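Side-chain contacts in exotoxin 6 (Staphylococcus aureus subsp. aureus Mu50, PDB 4ZYS), which is a superantigen-like exotoxin that probably acts as a secreted binding protein, perhaps for sugars, in the interplay of the bacterium with its host: residues D38-I43 and S49-V54; D70-R75 and L133-R138. All coordinates share one frame; numbering follows the deposited sequence.

Contact 1: D38-I43 and S49-V54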
loop_
_atom_site.group_PDB
_atom_site.type_symbol
_atom_site.label_atom_id
_atom_site.label_comp_id
_atom_site.label_asym_id
_atom_site.label_seq_id
_atom_site.Cartn_x
_atom_site.Cartn_y
_atom_site.Cartn_z
ATOM N N ASP A 38 14.550 11.228 5.811
ATOM C CA ASP A 38 13.250 11.703 6.316
ATOM C C ASP A 38 12.365 10.594 6.903
ATOM O O ASP A 38 12.264 9.504 6.337
ATOM C CB ASP A 38 12.480 12.453 5.233
ATOM C CG ASP A 38 13.048 13.822 4.898
ATOM O OD1 ASP A 38 14.164 14.143 5.383
ATOM O OD2 ASP A 38 12.392 14.565 4.141
ATOM N N TYR A 39 11.736 10.910 8.062
ATOM C CA TYR A 39 10.855 10.056 8.880
ATOM C C TYR A 39 9.693 10.844 9.446
ATOM O O TYR A 39 9.795 12.049 9.592
ATOM C CB TYR A 39 11.621 9.436 10.081
ATOM C CG TYR A 39 12.859 8.670 9.708
ATOM C CD1 TYR A 39 12.783 7.351 9.282
ATOM C CD2 TYR A 39 14.118 9.255 9.800
ATOM C CE1 TYR A 39 13.925 6.641 8.913
ATOM C CE2 TYR A 39 15.273 8.543 9.466
ATOM C CZ TYR A 39 15.170 7.236 9.019
ATOM O OH TYR A 39 16.296 6.531 8.669
ATOM N N ILE A 40 8.628 10.154 9.830
ATOM C CA ILE A 40 7.470 10.710 10.514
ATOM C C ILE A 40 7.127 9.732 11.645
ATOM O O ILE A 40 7.022 8.528 11.400
ATOM C CB ILE A 40 6.261 11.057 9.573
ATOM C CG1 ILE A 40 5.128 11.766 10.321
ATOM C CG2 ILE A 40 5.718 9.865 8.775
ATOM C CD1 ILE A 40 4.391 12.889 9.461
ATOM N N ASP A 41 7.044 10.249 12.890
ATOM C CA ASP A 41 6.697 9.473 14.089
ATOM C C ASP A 41 5.216 9.626 14.377
ATOM O O ASP A 41 4.709 10.737 14.311
ATOM C CB ASP A 41 7.504 9.938 15.318
ATOM C CG ASP A 41 8.946 9.504 15.373
ATOM O OD1 ASP A 41 9.345 8.641 14.554
ATOM O OD2 ASP A 41 9.699 10.072 16.189
ATOM N N VAL A 42 4.526 8.527 14.689
ATOM C CA VAL A 42 3.100 8.522 14.955
ATOM C C VAL A 42 2.833 7.645 16.169
ATOM O O VAL A 42 3.443 6.572 16.296
ATOM C CB VAL A 42 2.267 8.017 13.726
ATOM C CG1 VAL A 42 0.776 8.300 13.898
ATOM C CG2 VAL A 42 2.745 8.623 12.412
ATOM N N ILE A 43 1.872 8.065 17.024
ATOM C CA ILE A 43 1.345 7.255 18.133
ATOM C C ILE A 43 -0.085 6.857 17.755
ATOM O O ILE A 43 -0.898 7.719 17.433
ATOM C CB ILE A 43 1.428 7.924 19.538
ATOM C CG1 ILE A 43 2.861 7.814 20.090
ATOM C CG2 ILE A 43 0.439 7.277 20.523
ATOM C CD1 ILE A 43 3.179 8.619 21.328
ATOM N N SER A 49 5.256 4.214 16.110
ATOM C CA SER A 49 5.725 3.865 14.779
ATOM C C SER A 49 6.608 4.956 14.222
ATOM O O SER A 49 6.272 6.136 14.306
ATOM C CB SER A 49 4.569 3.604 13.817
ATOM O OG SER A 49 3.842 2.468 14.235
ATOM N N GLN A 50 7.729 4.546 13.626
ATOM C CA GLN A 50 8.656 5.415 12.916
ATOM C C GLN A 50 8.488 5.031 11.474
ATOM O O GLN A 50 8.663 3.862 11.142
ATOM C CB GLN A 50 10.113 5.258 13.405
ATOM C CG GLN A 50 11.057 6.238 12.733
ATOM C CD GLN A 50 12.505 5.784 12.739
ATOM O OE1 GLN A 50 12.857 4.747 12.166
ATOM N NE2 GLN A 50 13.399 6.611 13.287
ATOM N N ILE A 51 8.080 5.975 10.636
ATOM C CA ILE A 51 7.815 5.685 9.239
ATOM C C ILE A 51 8.813 6.405 8.337
ATOM O O ILE A 51 8.898 7.634 8.371
ATOM C CB ILE A 51 6.356 6.078 8.846
ATOM C CG1 ILE A 51 5.295 5.563 9.855
ATOM C CG2 ILE A 51 6.038 5.649 7.405
ATOM C CD1 ILE A 51 3.870 6.230 9.734
ATOM N N SER A 52 9.500 5.646 7.472
ATOM C CA SER A 52 10.395 6.224 6.467
ATOM C C SER A 52 9.601 6.885 5.351
ATOM O O SER A 52 8.690 6.273 4.784
ATOM C CB SER A 52 11.295 5.154 5.864
ATOM O OG SER A 52 12.282 4.780 6.803
ATOM N N LEU A 53 9.958 8.130 5.050
ATOM C CA LEU A 53 9.447 8.931 3.941
ATOM C C LEU A 53 10.567 8.949 2.915
ATOM O O LEU A 53 11.431 9.838 2.902
ATOM C CB LEU A 53 9.033 10.347 4.381
ATOM C CG LEU A 53 8.012 10.480 5.502
ATOM C CD1 LEU A 53 7.915 11.919 5.941
ATOM C CD2 LEU A 53 6.628 9.981 5.058
ATOM N N VAL A 54 10.606 7.890 2.128
ATOM C CA VAL A 54 11.633 7.707 1.114
ATOM C C VAL A 54 10.929 7.812 -0.250
ATOM O O VAL A 54 9.861 7.242 -0.437
ATOM C CB VAL A 54 12.422 6.390 1.371
ATOM C CG1 VAL A 54 11.671 5.138 0.907
ATOM C CG2 VAL A 54 13.829 6.460 0.792
HETATM O O HOH W 1 13.858 7.335 5.220
HETATM O O HOH W 2 1.862 3.589 15.674
#
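Y39 and Q50 meet on one face of an antiparallel pair of strands: the amide of Q50 lies over the tyrosine ring, NE2 4.1 Å above its plane and displaced toward the rim. The two planes are only 16° apart, a stack of amide on ring. Q50 reaches it with CG anti to the backbone N (chi1 -176°) and an extended chain, CD coming 3.8 Å from Y39 CD1. On the flank of Q50 away from the ring, OD1 of D41 sits 3.5 Å from Q50 CG. Y32 on the neighbouring strand hydrogen-bonds through its OH to both Q50 NE2 and D41 OD1, tying the two side chains together. S52 OG approaches Y39 CE1 obliquely, at 3.3 Å.

The opposite face, with I40, V42 and I51, is mostly apolar. I40 CG2 stands between its own backbone N and carbonyl carbon, where it meets both I51 CB and L53 CD2, the latter at 3.8 Å; V42 CG2 touches I51 CD1. S49 is the polar exception: its OG hydrogen-bonds N84, and a water 2.7 Å from S49 OG weakly reaches V42 O.

I40 pairs with I51, and V42 with S49, through two backbone hydrogen bonds each; L53 N adds a fifth, to D38 O. This is a beta hairpin of the OB-fold domain, with one polar, partly exposed face and one buried against the barrel interior.

Contact 2: D70-R75 and L133-R138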
loop_
_atom_site.group_PDB
_atom_site.type_symbol
_atom_site.label_atom_id
_atom_site.label_comp_id
_atom_site.label_asym_id
_atom_site.label_seq_id
_atom_site.Cartn_x
_atom_site.Cartn_y
_atom_site.Cartn_z
ATOM N N ASP A 70 -3.261 10.381 7.153
ATOM C CA ASP A 70 -3.734 9.008 7.296
ATOM C C ASP A 70 -2.519 8.136 7.237
ATOM O O ASP A 70 -1.565 8.465 6.532
ATOM C CB ASP A 70 -4.756 8.612 6.216
ATOM C CG ASP A 70 -6.039 9.417 6.237
ATOM O OD1 ASP A 70 -6.268 10.153 7.233
ATOM O OD2 ASP A 70 -6.797 9.347 5.247
ATOM N N VAL A 71 -2.517 7.031 7.989
ATOM C CA VAL A 71 -1.362 6.146 7.981
ATOM C C VAL A 71 -1.823 4.729 7.720
ATOM O O VAL A 71 -2.909 4.331 8.138
ATOM C CB VAL A 71 -0.462 6.254 9.260
ATOM C CG1 VAL A 71 0.047 7.682 9.455
ATOM C CG2 VAL A 71 -1.184 5.762 10.519
ATOM N N PHE A 72 -0.996 3.999 6.948
ATOM C CA PHE A 72 -1.110 2.585 6.619
ATOM C C PHE A 72 0.229 1.994 7.020
ATOM O O PHE A 72 1.217 2.195 6.310
ATOM C CB PHE A 72 -1.442 2.385 5.130
ATOM C CG PHE A 72 -1.785 0.955 4.792
ATOM C CD1 PHE A 72 -0.788 0.046 4.447
ATOM C CD2 PHE A 72 -3.108 0.511 4.834
ATOM C CE1 PHE A 72 -1.097 -1.292 4.168
ATOM C CE2 PHE A 72 -3.426 -0.821 4.518
ATOM C CZ PHE A 72 -2.416 -1.712 4.169
ATOM N N ILE A 73 0.290 1.373 8.213
ATOM C CA ILE A 73 1.521 0.879 8.832
ATOM C C ILE A 73 1.599 -0.652 8.798
ATOM O O ILE A 73 0.718 -1.362 9.285
ATOM C CB ILE A 73 1.641 1.436 10.304
ATOM C CG1 ILE A 73 1.745 2.993 10.323
ATOM C CG2 ILE A 73 2.774 0.773 11.144
ATOM C CD1 ILE A 73 1.320 3.629 11.645
ATOM N N LEU A 74 2.709 -1.129 8.269
ATOM C CA LEU A 74 3.115 -2.523 8.200
ATOM C C LEU A 74 4.536 -2.610 8.796
ATOM O O LEU A 74 5.460 -1.975 8.298
ATOM C CB LEU A 74 3.045 -3.022 6.737
ATOM C CG LEU A 74 3.343 -4.508 6.477
ATOM C CD1 LEU A 74 2.741 -4.922 5.173
ATOM C CD2 LEU A 74 4.847 -4.753 6.383
ATOM N N ARG A 75 4.697 -3.402 9.861
ATOM C CA ARG A 75 5.986 -3.629 10.529
ATOM C C ARG A 75 6.978 -4.263 9.592
ATOM O O ARG A 75 6.757 -5.390 9.142
ATOM C CB ARG A 75 5.831 -4.583 11.720
ATOM C CG ARG A 75 5.689 -3.969 13.055
ATOM C CD ARG A 75 5.477 -5.059 14.083
ATOM N NE ARG A 75 6.709 -5.634 14.657
ATOM C CZ ARG A 75 7.351 -5.147 15.723
ATOM N NH1 ARG A 75 6.954 -4.017 16.289
ATOM N NH2 ARG A 75 8.420 -5.767 16.201
ATOM N N LEU A 133 -2.932 0.007 -1.634
ATOM C CA LEU A 133 -3.537 -0.708 -2.754
ATOM C C LEU A 133 -2.789 -2.005 -3.002
ATOM O O LEU A 133 -3.416 -3.024 -3.232
ATOM C CB LEU A 133 -3.558 0.160 -4.028
ATOM C CG LEU A 133 -4.558 1.301 -4.017
ATOM C CD1 LEU A 133 -4.117 2.416 -4.919
ATOM C CD2 LEU A 133 -5.955 0.814 -4.361
ATOM N N ASP A 134 -1.459 -1.971 -2.921
ATOM C CA ASP A 134 -0.601 -3.142 -3.138
ATOM C C ASP A 134 -0.916 -4.233 -2.110
ATOM O O ASP A 134 -1.242 -5.349 -2.508
ATOM C CB ASP A 134 0.883 -2.743 -3.083
ATOM C CG ASP A 134 1.861 -3.892 -3.128
ATOM O OD1 ASP A 134 1.934 -4.569 -4.180
ATOM O OD2 ASP A 134 2.609 -4.063 -2.154
ATOM N N TYR A 135 -0.931 -3.881 -0.820
ATOM C CA TYR A 135 -1.210 -4.833 0.234
ATOM C C TYR A 135 -2.609 -5.426 0.125
ATOM O O TYR A 135 -2.750 -6.646 0.218
ATOM C CB TYR A 135 -1.024 -4.191 1.623
ATOM C CG TYR A 135 -1.231 -5.185 2.747
ATOM C CD1 TYR A 135 -2.498 -5.440 3.252
ATOM C CD2 TYR A 135 -0.156 -5.846 3.322
ATOM C CE1 TYR A 135 -2.699 -6.363 4.275
ATOM C CE2 TYR A 135 -0.342 -6.779 4.345
ATOM C CZ TYR A 135 -1.617 -7.026 4.823
ATOM O OH TYR A 135 -1.839 -7.931 5.828
ATOM N N ARG A 136 -3.637 -4.568 0.019
ATOM C CA ARG A 136 -5.037 -5.001 0.009
ATOM C C ARG A 136 -5.379 -5.836 -1.236
ATOM O O ARG A 136 -6.183 -6.770 -1.138
ATOM C CB ARG A 136 -5.991 -3.801 0.132
ATOM C CG ARG A 136 -5.892 -3.056 1.470
ATOM C CD ARG A 136 -6.373 -3.929 2.636
ATOM N NE ARG A 136 -6.453 -3.177 3.885
ATOM C CZ ARG A 136 -6.455 -3.733 5.088
ATOM N NH1 ARG A 136 -6.326 -5.048 5.222
ATOM N NH2 ARG A 136 -6.555 -2.981 6.164
ATOM N N LEU A 137 -4.767 -5.539 -2.382
ATOM C CA LEU A 137 -5.063 -6.327 -3.577
ATOM C C LEU A 137 -4.360 -7.708 -3.496
ATOM O O LEU A 137 -4.956 -8.726 -3.843
ATOM C CB LEU A 137 -4.694 -5.563 -4.854
ATOM C CG LEU A 137 -5.588 -4.324 -5.156
ATOM C CD1 LEU A 137 -4.912 -3.391 -6.143
ATOM C CD2 LEU A 137 -6.974 -4.717 -5.607
ATOM N N ARG A 138 -3.138 -7.736 -2.971
ATOM C CA ARG A 138 -2.393 -8.979 -2.784
ATOM C C ARG A 138 -3.086 -9.833 -1.711
ATOM O O ARG A 138 -3.159 -11.029 -1.900
ATOM C CB ARG A 138 -0.910 -8.692 -2.437
ATOM C CG ARG A 138 -0.124 -8.088 -3.625
ATOM C CD ARG A 138 1.356 -8.323 -3.488
ATOM N NE ARG A 138 2.139 -7.288 -4.171
ATOM C CZ ARG A 138 3.373 -7.456 -4.644
ATOM N NH1 ARG A 138 3.971 -8.635 -4.555
ATOM N NH2 ARG A 138 4.018 -6.445 -5.206
#
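Strand 70-74 of the OB-fold domain and helix 133-138 of the beta-grasp domain run at 57° to each other, their axes 10.8 Å apart at closest, and pack across the interface of the two-domain superantigen fold. At that separation side chains alone bridge the gap. F72 directs its ring edge at the face of Y135 in an offset edge-to-face pair, centroids 5.8 Å apart and planes at 61°. Its CZ also reaches Y135 CB, 3.8 Å away. The first torsion of F72 points CG away from its own N, which carries the ring out from the strand toward the helix.

L74, two residues on and on the same side of the strand, brings CD1 to 3.6 Å from Y135 CD2, so phenylalanine and leucine hold the tyrosine from the strand side. V21 of the adjoining strand touches F72, Y135 and R136, while helix 10-17 adds Y16 against L74 and Y17 against Y135.

R136, bent at chi2, folds back toward the phenyl ring, and its NH1 is held in a salt bridge with E139. The guanidinium plane of R136 stands 83° from that of the F72 ring; F72 CZ lies over a face of the guanidinium, while R136 NE sits at the ring edge, 3.9 Å from F72 CE2.

Along the chain the hairpin of contact 1 is complete before strand 69-74 begins, and the centres of the two contacts lie about 15 Å apart. Both contacts draw on the sheet of the OB-fold barrel, in which strand 84-92 lies between strands 47-52 and 69-74. The two contacts nevertheless touch through the interior: I51 CD1 packs on I73 CG1 at 3.9 Å, and V42 CG2 on V71 CG1. Strand 69-74 thus turns V71 and I73 toward the hairpin and F72 and L74 toward helix 133-138. Contact 1 lies within the OB-fold domain, whereas contact 2, near the centre of the chain, joins it to the beta-grasp domain, linking barrel core and domain interface through one strand.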